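Local coordinates for protein putative D-tyrosyl-tRNA(Tyr) deacylase 2 (Leishmania major, PDB 1TC5) that probably hydrolyses D-tyrosyl-tRNA(Tyr) to D-tyrosine and free tRNA(Tyr), an activity that may protect against harmful D-tyrosine, and forms a homodimer, at residues F182-E185 and G186-T189. Numbering follows the deposited sequence.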
loop_
_atom_site.group_PDB
_atom_site.type_symbol
_atom_site.label_atom_id
_atom_site.label_comp_id
_atom_site.label_asym_id
_atom_site.label_seq_id
_atom_site.Cartn_x
_atom_site.Cartn_y
_atom_site.Cartn_z
ATOM N N PHE A 182 -8.190 4.764 4.391
ATOM C CA PHE A 182 -8.343 4.032 3.134
ATOM C C PHE A 182 -9.273 2.834 3.356
ATOM O O PHE A 182 -9.089 2.089 4.310
ATOM C CB PHE A 182 -6.983 3.562 2.675
ATOM C CG PHE A 182 -7.010 2.779 1.417
ATOM C CD1 PHE A 182 -7.334 3.394 0.210
ATOM C CD2 PHE A 182 -6.688 1.413 1.425
ATOM C CE1 PHE A 182 -7.337 2.663 -0.976
ATOM C CE2 PHE A 182 -6.687 0.681 0.236
ATOM C CZ PHE A 182 -7.012 1.315 -0.965
ATOM N N GLU A 183 -10.283 2.689 2.490
ATOM C CA GLU A 183 -11.195 1.535 2.513
ATOM C C GLU A 183 -11.154 0.861 1.149
ATOM O O GLU A 183 -11.219 1.525 0.108
ATOM C CB GLU A 183 -12.665 1.955 2.809
ATOM C CG GLU A 183 -12.901 2.591 4.175
ATOM C CD GLU A 183 -14.218 3.380 4.276
ATOM O OE1 GLU A 183 -15.235 3.028 3.608
ATOM O OE2 GLU A 183 -14.238 4.360 5.036
ATOM N N SER A 184 -11.113 -0.467 1.170
ATOM C CA SER A 184 -11.013 -1.255 -0.029
ATOM C C SER A 184 -11.777 -2.544 0.152
ATOM O O SER A 184 -11.757 -3.133 1.222
ATOM C CB SER A 184 -9.538 -1.510 -0.328
ATOM O OG SER A 184 -9.350 -2.438 -1.365
ATOM N N GLU A 185 -12.421 -2.998 -0.926
ATOM C CA GLU A 185 -13.009 -4.337 -0.973
ATOM C C GLU A 185 -11.944 -5.412 -1.294
ATOM O O GLU A 185 -12.262 -6.585 -1.400
ATOM C CB GLU A 185 -14.120 -4.376 -2.037
ATOM C CG GLU A 185 -15.261 -3.389 -1.812
ATOM C CD GLU A 185 -16.102 -3.760 -0.599
ATOM O OE1 GLU A 185 -16.730 -4.835 -0.629
ATOM O OE2 GLU A 185 -16.115 -2.996 0.394
ATOM N N GLY A 186 -10.678 -5.020 -1.448
ATOM C CA GLY A 186 -9.609 -5.974 -1.776
ATOM C C GLY A 186 -8.601 -5.173 -2.577
ATOM O O GLY A 186 -8.885 -4.860 -3.727
ATOM N N PRO A 187 -7.503 -4.723 -1.954
ATOM C CA PRO A 187 -6.566 -3.823 -2.627
ATOM C C PRO A 187 -5.967 -4.356 -3.925
ATOM O O PRO A 187 -5.692 -3.523 -4.782
ATOM C CB PRO A 187 -5.467 -3.566 -1.565
ATOM C CG PRO A 187 -6.124 -3.873 -0.246
ATOM C CD PRO A 187 -7.126 -4.959 -0.547
ATOM N N PHE A 188 -5.787 -5.666 -4.083
ATOM C CA PHE A 188 -5.240 -6.235 -5.330
ATOM C C PHE A 188 -4.011 -5.444 -5.784
ATOM O O PHE A 188 -3.887 -4.997 -6.931
ATOM C CB PHE A 188 -6.337 -6.223 -6.385
ATOM C CG PHE A 188 -6.100 -7.095 -7.579
ATOM C CD1 PHE A 188 -5.318 -8.242 -7.530
ATOM C CD2 PHE A 188 -6.749 -6.777 -8.783
ATOM C CE1 PHE A 188 -5.165 -9.031 -8.648
ATOM C CE2 PHE A 188 -6.607 -7.555 -9.887
ATOM C CZ PHE A 188 -5.807 -8.693 -9.824
ATOM N N THR A 189 -3.093 -5.280 -4.844
ATOM C CA THR A 189 -2.022 -4.325 -4.986
ATOM C C THR A 189 -1.087 -4.708 -6.124
ATOM O O THR A 189 -0.667 -5.833 -6.212
ATOM C CB THR A 189 -1.252 -4.204 -3.626
ATOM O OG1 THR A 189 -2.196 -3.873 -2.588
ATOM C CG2 THR A 189 -0.268 -3.044 -3.662
#
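Ser184 and Gly186 clasp the turn at the end of strand 180-184 through one side-chain-to-backbone hydrogen bond. The amide N of Gly186 donates to Ser184 OG over 2.9 Å, at 158° at the hydrogen. With OG anti to the serine's own N (chi1 171°), the hydroxyl lies on the carbonyl side, where the chain bends sharply round it. Ser184 OG also hydrogen-bonds to Ala17 O, so two bonds grip this buried hydroxyl; serine suits the place because its short arm can both accept and donate.

Pro187 meets Ser184 by van der Waals contact. Ser184 OG lies over one face of the Pro187 ring, nearer its N side, with CD 3.5 Å and CG 3.7 Å from OG; the proline N, lacking a hydrogen, makes no competing bond.

The backbone of Gly186 has phi 150°, a conformation in which a CB would jam against Glu185 O, so glycine is required. The side chain of Glu185 starts out away from the turn, and a charged residue suits this exposed position.

The turn carries the chain from strand 180-184, which pairs antiparallel with a strand of the second subunit, towards strand 190-193, which lies beside strand 10-18. Pro187 meanwhile packs on Gln16 of strand 10-18, and Glu185 O accepts a hydrogen bond from Arg177 of the second subunit.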